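PDB 6IVH: segregation and condensation protein A from Thermococcus onnurineus, which probably links Smc heads as the kleisin of an archaeal Smc-based condensin in chromosome organisation, this chain being the kleisin's N-terminal domain. Local coordinates for residues D13-L18 with D109-L114; I29-L34 with S61-M66. One frame throughout, in Å; residues are numbered along the deposited sequence.

Contact 1 (D13-L18 with D109-L114)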
ATOM      1  N   ASP A  13      -0.524   3.948  -8.719  1.00 38.60           N
ATOM      2  CA  ASP A  13      -1.393   3.289  -9.691  1.00 33.26           C
ATOM      3  C   ASP A  13      -2.204   2.175  -9.041  1.00 37.80           C
ATOM      4  O   ASP A  13      -3.418   2.071  -9.251  1.00 38.22           O
ATOM      5  CB  ASP A  13      -0.560   2.735 -10.847  1.00 36.28           C
ATOM      6  CG  ASP A  13       0.059   3.822 -11.700  1.00 37.72           C
ATOM      7  OD1 ASP A  13      -0.579   4.880 -11.871  1.00 39.72           O
ATOM      8  OD2 ASP A  13       1.185   3.615 -12.199  1.00 42.44           O
ATOM      9  N   ILE A  14      -1.547   1.331  -8.246  1.00 36.86           N
ATOM     10  CA  ILE A  14      -2.243   0.210  -7.624  1.00 35.64           C
ATOM     11  C   ILE A  14      -3.230   0.706  -6.575  1.00 39.17           C
ATOM     12  O   ILE A  14      -4.358   0.206  -6.479  1.00 35.92           O
ATOM     13  CB  ILE A  14      -1.226  -0.783  -7.033  1.00 36.84           C
ATOM     14  CG1 ILE A  14      -0.306  -1.318  -8.136  1.00 31.42           C
ATOM     15  CG2 ILE A  14      -1.942  -1.919  -6.319  1.00 39.14           C
ATOM     16  CD1 ILE A  14       0.789  -2.237  -7.639  1.00 30.97           C
ATOM     17  N   LEU A  15      -2.834   1.704  -5.783  1.00 40.65           N
ATOM     18  CA  LEU A  15      -3.716   2.201  -4.732  1.00 41.08           C
ATOM     19  C   LEU A  15      -4.935   2.905  -5.317  1.00 40.27           C
ATOM     20  O   LEU A  15      -6.056   2.717  -4.828  1.00 40.88           O
ATOM     21  CB  LEU A  15      -2.945   3.132  -3.797  1.00 41.60           C
ATOM     22  CG  LEU A  15      -1.848   2.469  -2.957  1.00 38.09           C
ATOM     23  CD1 LEU A  15      -0.904   3.507  -2.372  1.00 24.68           C
ATOM     24  CD2 LEU A  15      -2.468   1.618  -1.854  1.00 31.80           C
ATOM     25  N   LEU A  16      -4.740   3.707  -6.371  1.00 40.42           N
ATOM     26  CA  LEU A  16      -5.864   4.419  -6.979  1.00 42.03           C
ATOM     27  C   LEU A  16      -6.869   3.455  -7.605  1.00 43.66           C
ATOM     28  O   LEU A  16      -8.085   3.669  -7.514  1.00 44.17           O
ATOM     29  CB  LEU A  16      -5.368   5.416  -8.029  1.00 40.72           C
ATOM     30  CG  LEU A  16      -4.663   6.680  -7.545  1.00 44.12           C
ATOM     31  CD1 LEU A  16      -4.172   7.515  -8.713  1.00 40.07           C
ATOM     32  CD2 LEU A  16      -5.615   7.479  -6.694  1.00 45.33           C
ATOM     33  N   GLN A  17      -6.382   2.405  -8.266  1.00 42.63           N
ATOM     34  CA  GLN A  17      -7.277   1.433  -8.886  1.00 44.37           C
ATOM     35  C   GLN A  17      -8.057   0.647  -7.838  1.00 48.42           C
ATOM     36  O   GLN A  17      -9.177   0.197  -8.103  1.00 45.44           O
ATOM     37  CB  GLN A  17      -6.475   0.490  -9.789  1.00 42.01           C
ATOM     38  CG  GLN A  17      -7.322  -0.502 -10.604  1.00 45.24           C
ATOM     39  CD  GLN A  17      -7.557  -1.823  -9.889  1.00 56.93           C
ATOM     40  OE1 GLN A  17      -6.813  -2.199  -8.979  1.00 59.58           O
ATOM     41  NE2 GLN A  17      -8.598  -2.537 -10.303  1.00 56.82           N
ATOM     42  N   LEU A  18      -7.473   0.458  -6.653  1.00 46.54           N
ATOM     43  CA  LEU A  18      -8.219  -0.137  -5.549  1.00 45.25           C
ATOM     44  C   LEU A  18      -9.314   0.804  -5.068  1.00 47.57           C
ATOM     45  O   LEU A  18     -10.430   0.368  -4.763  1.00 47.21           O
ATOM     46  CB  LEU A  18      -7.274  -0.490  -4.398  1.00 42.13           C
ATOM     47  CG  LEU A  18      -6.277  -1.632  -4.613  1.00 38.48           C
ATOM     48  CD1 LEU A  18      -5.349  -1.765  -3.414  1.00 33.30           C
ATOM     49  CD2 LEU A  18      -7.016  -2.933  -4.868  1.00 43.46           C
ATOM     50  N   ASP A 109      -3.562  10.409   3.945  1.00 59.90           N
ATOM     51  CA  ASP A 109      -2.645  10.098   5.038  1.00 64.79           C
ATOM     52  C   ASP A 109      -1.782   8.886   4.710  1.00 63.26           C
ATOM     53  O   ASP A 109      -0.570   8.894   4.960  1.00 62.23           O
ATOM     54  CB  ASP A 109      -3.422   9.870   6.335  1.00 64.92           C
ATOM     55  CG  ASP A 109      -3.792  11.166   7.030  1.00 71.60           C
ATOM     56  OD1 ASP A 109      -2.977  12.113   6.998  1.00 66.86           O
ATOM     57  OD2 ASP A 109      -4.895  11.236   7.615  1.00 79.95           O
ATOM     58  N   LEU A 110      -2.388   7.831   4.152  1.00 64.48           N
ATOM     59  CA  LEU A 110      -1.618   6.651   3.770  1.00 58.61           C
ATOM     60  C   LEU A 110      -0.629   6.986   2.659  1.00 58.35           C
ATOM     61  O   LEU A 110       0.511   6.506   2.666  1.00 58.26           O
ATOM     62  CB  LEU A 110      -2.565   5.526   3.343  1.00 57.52           C
ATOM     63  CG  LEU A 110      -2.124   4.061   3.465  1.00 58.85           C
ATOM     64  CD1 LEU A 110      -3.310   3.138   3.270  1.00 63.49           C
ATOM     65  CD2 LEU A 110      -1.040   3.694   2.475  1.00 51.37           C
ATOM     66  N   LEU A 111      -1.051   7.816   1.700  1.00 58.52           N
ATOM     67  CA  LEU A 111      -0.157   8.259   0.635  1.00 58.21           C
ATOM     68  C   LEU A 111       1.077   8.948   1.204  1.00 62.30           C
ATOM     69  O   LEU A 111       2.203   8.684   0.766  1.00 63.30           O
ATOM     70  CB  LEU A 111      -0.918   9.193  -0.312  1.00 58.16           C
ATOM     71  CG  LEU A 111      -1.492   8.651  -1.622  1.00 60.25           C
ATOM     72  CD1 LEU A 111      -0.451   8.549  -2.709  1.00 53.41           C
ATOM     73  CD2 LEU A 111      -2.132   7.294  -1.396  1.00 57.27           C
ATOM     74  N   ASP A 112       0.887   9.832   2.189  1.00 59.15           N
ATOM     75  CA  ASP A 112       2.022  10.495   2.823  1.00 59.76           C
ATOM     76  C   ASP A 112       2.839   9.517   3.659  1.00 60.23           C
ATOM     77  O   ASP A 112       4.074   9.554   3.635  1.00 59.19           O
ATOM     78  CB  ASP A 112       1.539  11.663   3.686  1.00 62.86           C
ATOM     79  CG  ASP A 112       1.326  12.935   2.885  1.00 70.76           C
ATOM     80  OD1 ASP A 112       0.203  13.143   2.376  1.00 66.95           O
ATOM     81  OD2 ASP A 112       2.283  13.730   2.766  1.00 69.77           O
ATOM     82  N   ALA A 113       2.166   8.634   4.402  1.00 60.95           N
ATOM     83  CA  ALA A 113       2.880   7.672   5.236  1.00 58.95           C
ATOM     84  C   ALA A 113       3.704   6.707   4.392  1.00 60.25           C
ATOM     85  O   ALA A 113       4.840   6.372   4.751  1.00 59.57           O
ATOM     86  CB  ALA A 113       1.892   6.905   6.116  1.00 55.05           C
ATOM     87  N   LEU A 114       3.154   6.251   3.262  1.00 60.21           N
ATOM     88  CA  LEU A 114       3.881   5.296   2.433  1.00 58.05           C
ATOM     89  C   LEU A 114       5.030   5.967   1.688  1.00 60.39           C
ATOM     90  O   LEU A 114       6.136   5.419   1.620  1.00 58.79           O
ATOM     91  CB  LEU A 114       2.924   4.610   1.458  1.00 53.03           C
ATOM     92  CG  LEU A 114       3.552   3.690   0.414  1.00 56.79           C
ATOM     93  CD1 LEU A 114       4.300   2.559   1.084  1.00 58.13           C
ATOM     94  CD2 LEU A 114       2.497   3.134  -0.526  1.00 51.52           C
TER
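L114, one of two residues that L15 meets, gives its backbone N to L110 O at 2.7 Å. This is an ordinary helical bond, and it fixes the turn from which L114 reaches over to helix 11-20. The contact itself is apolar. It hangs on one methyl group, L15 CD1. That methyl lies 3.9 Å from L114 CD2 and 4.1 Å from L111 CD2, so it sits against two leucines one turn apart. The approach differs on the two sides. L15 and L114 cross at a slant, while L15 and L111 run past each other in opposite directions. L114 has CG anti to its own backbone N (chi1 174°), and this carries its CD2 out to L15. The backbones stay apart, with 8.8 Å between L15 CA and L111 CA. L15 also touches F107, and L114 rests on A59 and I62 of helix 54-72. D13 and D109 stay outside the contact: D13 OD2 bonds T10 OG1 and D109 OD2 bonds T106 OG1, both near the starts of their helices. L15 and L114 are buried, whereas L111 is partly exposed. With only methyl groups meeting, the contact joins the first and last helices of the domain by hydrophobic burial and shape, without directional bonds between the two segments.

Contact 2 (I29-L34 with S61-M66); sequences IDIVDL and SILVRM
I31 packs against helix 54-72; within 61-66 it meets L63 and M66, both buried. Its CD1 lies 3.7 Å from L63 CD2, the two side chains crossing at a slant. Its CG1 is 3.9 Å from M66 CB, and here the side chains cross at about a right angle. CG1 is anti to the backbone N (chi1 -169°), which sends this branch into the contact; the other branch, CG2, lies 3.8 Å from M66 O. L34 adds a methyl pair, its CD1 being 3.8 Å from L63 CD1. M66 is present as selenomethionine. With an alanine at I31, L63 CD2 and M66 CB would probably lose the branch they rest on, opening a gap between the helices.

The looser side is the partly exposed flank of V32 and D30. V32 points away from residues 61-66 at its base and rests on K67, A70 and L71, further along helix 54-72. D30 is the N-cap of helix 31-47. Its OD1 accepts from V32 N at 3.2 Å, on the anti side of the carboxylate, 34° out of its plane. The N-H...O angle of 141° makes this a bent bond, and the same OD1 forms a salt bridge with R103. T35 OG1 is hydrogen-bonded to I31 O in its own helix and to L63 O across on helix 54-72, so one hydroxyl is shared between the two carbonyls. Strand 29-30 pairs antiparallel with strand 104-105, where M66 touches Y105, while I62 faces helix 107-120.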
ATOM      1  N   ILE A  29      -9.526   3.366   5.639  1.00 69.15           N
ATOM      2  CA  ILE A  29      -8.744   2.281   5.062  1.00 65.39           C
ATOM      3  C   ILE A  29      -8.247   1.392   6.190  1.00 62.21           C
ATOM      4  O   ILE A  29      -7.707   1.883   7.187  1.00 69.80           O
ATOM      5  CB  ILE A  29      -7.566   2.826   4.235  1.00 63.22           C
ATOM      6  CG1 ILE A  29      -8.047   3.842   3.197  1.00 62.73           C
ATOM      7  CG2 ILE A  29      -6.818   1.684   3.565  1.00 61.23           C
ATOM      8  CD1 ILE A  29      -6.936   4.363   2.316  1.00 57.35           C
ATOM      9  N   ASP A  30      -8.430   0.083   6.041  1.00 62.31           N
ATOM     10  CA  ASP A  30      -7.881  -0.886   6.985  1.00 57.70           C
ATOM     11  C   ASP A  30      -6.528  -1.345   6.451  1.00 53.60           C
ATOM     12  O   ASP A  30      -6.463  -2.072   5.455  1.00 56.03           O
ATOM     13  CB  ASP A  30      -8.837  -2.063   7.171  1.00 56.21           C
ATOM     14  CG  ASP A  30      -8.492  -2.914   8.385  1.00 58.10           C
ATOM     15  OD1 ASP A  30      -7.313  -2.931   8.795  1.00 53.69           O
ATOM     16  OD2 ASP A  30      -9.408  -3.568   8.930  1.00 61.40           O
ATOM     17  N   ILE A  31      -5.448  -0.923   7.117  1.00 49.23           N
ATOM     18  CA  ILE A  31      -4.103  -1.190   6.607  1.00 48.64           C
ATOM     19  C   ILE A  31      -3.814  -2.686   6.583  1.00 52.41           C
ATOM     20  O   ILE A  31      -3.013  -3.159   5.768  1.00 50.10           O
ATOM     21  CB  ILE A  31      -3.051  -0.419   7.433  1.00 48.59           C
ATOM     22  CG1 ILE A  31      -1.683  -0.471   6.752  1.00 45.03           C
ATOM     23  CG2 ILE A  31      -2.947  -0.982   8.837  1.00 48.85           C
ATOM     24  CD1 ILE A  31      -1.671   0.134   5.372  1.00 49.65           C
ATOM     25  N   VAL A  32      -4.459  -3.455   7.463  1.00 50.86           N
ATOM     26  CA  VAL A  32      -4.303  -4.905   7.433  1.00 46.68           C
ATOM     27  C   VAL A  32      -5.026  -5.488   6.225  1.00 48.88           C
ATOM     28  O   VAL A  32      -4.485  -6.334   5.503  1.00 52.40           O
ATOM     29  CB  VAL A  32      -4.809  -5.525   8.749  1.00 55.47           C
ATOM     30  CG1 VAL A  32      -4.720  -7.042   8.696  1.00 52.57           C
ATOM     31  CG2 VAL A  32      -4.015  -4.982   9.930  1.00 51.56           C
ATOM     32  N   ASP A  33      -6.255  -5.034   5.980  1.00 52.64           N
ATOM     33  CA  ASP A  33      -7.002  -5.519   4.825  1.00 51.40           C
ATOM     34  C   ASP A  33      -6.470  -4.929   3.525  1.00 49.81           C
ATOM     35  O   ASP A  33      -6.553  -5.575   2.475  1.00 47.35           O
ATOM     36  CB  ASP A  33      -8.487  -5.196   4.990  1.00 58.19           C
ATOM     37  CG  ASP A  33      -9.073  -5.787   6.259  1.00 66.66           C
ATOM     38  OD1 ASP A  33      -8.492  -6.758   6.789  1.00 65.90           O
ATOM     39  OD2 ASP A  33     -10.117  -5.281   6.724  1.00 67.97           O
ATOM     40  N   LEU A  34      -5.917  -3.714   3.576  1.00 52.48           N
ATOM     41  CA  LEU A  34      -5.394  -3.078   2.371  1.00 42.08           C
ATOM     42  C   LEU A  34      -4.126  -3.761   1.877  1.00 41.60           C
ATOM     43  O   LEU A  34      -3.874  -3.790   0.666  1.00 42.45           O
ATOM     44  CB  LEU A  34      -5.130  -1.594   2.637  1.00 40.09           C
ATOM     45  CG  LEU A  34      -4.656  -0.668   1.507  1.00 36.53           C
ATOM     46  CD1 LEU A  34      -3.139  -0.692   1.320  1.00 29.35           C
ATOM     47  CD2 LEU A  34      -5.365  -1.001   0.204  1.00 35.67           C
ATOM     48  N   SER A  61       6.547  -4.413   0.834  1.00 36.69           N
ATOM     49  CA  SER A  61       7.229  -4.718   2.088  1.00 38.02           C
ATOM     50  C   SER A  61       6.845  -3.723   3.177  1.00 38.35           C
ATOM     51  O   SER A  61       6.694  -4.098   4.346  1.00 33.32           O
ATOM     52  CB  SER A  61       8.744  -4.719   1.875  1.00 40.42           C
ATOM     53  OG  SER A  61       9.113  -5.587   0.816  1.00 50.85           O
ATOM     54  N   ILE A  62       6.677  -2.451   2.808  1.00 35.31           N
ATOM     55  CA  ILE A  62       6.286  -1.440   3.783  1.00 37.51           C
ATOM     56  C   ILE A  62       4.875  -1.705   4.295  1.00 35.66           C
ATOM     57  O   ILE A  62       4.616  -1.634   5.502  1.00 39.43           O
ATOM     58  CB  ILE A  62       6.412  -0.034   3.168  1.00 38.31           C
ATOM     59  CG1 ILE A  62       7.857   0.229   2.734  1.00 39.99           C
ATOM     60  CG2 ILE A  62       5.935   1.023   4.155  1.00 35.62           C
ATOM     61  CD1 ILE A  62       8.048   1.537   1.994  1.00 42.25           C
ATOM     62  N   LEU A  63       3.943  -2.021   3.389  1.00 35.61           N
ATOM     63  CA  LEU A  63       2.572  -2.297   3.805  1.00 35.92           C
ATOM     64  C   LEU A  63       2.489  -3.540   4.680  1.00 35.68           C
ATOM     65  O   LEU A  63       1.636  -3.612   5.572  1.00 40.33           O
ATOM     66  CB  LEU A  63       1.669  -2.451   2.581  1.00 36.60           C
ATOM     67  CG  LEU A  63       1.430  -1.177   1.773  1.00 35.12           C
ATOM     68  CD1 LEU A  63       0.523  -1.453   0.583  1.00 32.40           C
ATOM     69  CD2 LEU A  63       0.841  -0.094   2.662  1.00 39.44           C
ATOM     70  N   VAL A  64       3.356  -4.528   4.443  1.00 32.14           N
ATOM     71  CA  VAL A  64       3.369  -5.710   5.296  1.00 37.77           C
ATOM     72  C   VAL A  64       3.802  -5.341   6.709  1.00 37.88           C
ATOM     73  O   VAL A  64       3.224  -5.817   7.695  1.00 35.83           O
ATOM     74  CB  VAL A  64       4.270  -6.801   4.688  1.00 39.99           C
ATOM     75  CG1 VAL A  64       4.473  -7.936   5.681  1.00 38.90           C
ATOM     76  CG2 VAL A  64       3.657  -7.333   3.404  1.00 36.19           C
ATOM     77  N   ARG A  65       4.814  -4.477   6.834  1.00 32.97           N
ATOM     78  CA  ARG A  65       5.235  -4.030   8.158  1.00 41.15           C
ATOM     79  C   ARG A  65       4.159  -3.182   8.823  1.00 39.75           C
ATOM     80  O   ARG A  65       3.896  -3.333  10.022  1.00 39.68           O
ATOM     81  CB  ARG A  65       6.544  -3.249   8.064  1.00 39.86           C
ATOM     82  CG  ARG A  65       6.937  -2.569   9.371  1.00 40.25           C
ATOM     83  CD  ARG A  65       8.203  -1.740   9.224  1.00 38.46           C
ATOM     84  NE  ARG A  65       8.083  -0.733   8.172  1.00 46.72           N
ATOM     85  CZ  ARG A  65       7.523   0.460   8.337  1.00 39.86           C
ATOM     86  NH1 ARG A  65       7.018   0.803   9.514  1.00 44.40           N
ATOM     87  NH2 ARG A  65       7.463   1.312   7.321  1.00 34.79           N
HETATM   88  N   MSE A  66       3.524  -2.293   8.065  1.00 36.28           N
HETATM   89  CA  MSE A  66       2.507  -1.411   8.625  1.00 39.99           C
HETATM   90  C   MSE A  66       1.282  -2.191   9.090  1.00 41.28           C
HETATM   91  O   MSE A  66       0.580  -1.764  10.007  1.00 44.45           O
HETATM   92  CB  MSE A  66       2.100  -0.347   7.604  1.00 32.69           C
HETATM   93  CG  MSE A  66       3.207   0.643   7.289  1.00 35.76           C
HETATM   94 SE   MSE A  66       2.693   1.960   5.954  0.41 24.40          SE
HETATM   95  CE  MSE A  66       1.321   2.889   6.977  1.00 48.28           C
TER

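Contact 2 is nested inside the chain loop closed by contact 1, and their centres lie about 11 Å apart. They share one hydrophobic core. L34 is a main junction: its CD2 is 3.7 Å from L18 CD1, and its CD1 is 4.0 Å from L15 CD2. The last helix is tied in twice. L114 CD1 lies 3.8 Å from I62 CG2, and L110 CD1 lies 3.8 Å from I29 CG2. L15 and L114 therefore each serve contact 1 while also touching a residue of contact 2's segments. Together the two contacts touch all four helices, 11-20, 31-47, 54-72 and 107-120, of a compact helical domain, with the short strand pair at its side.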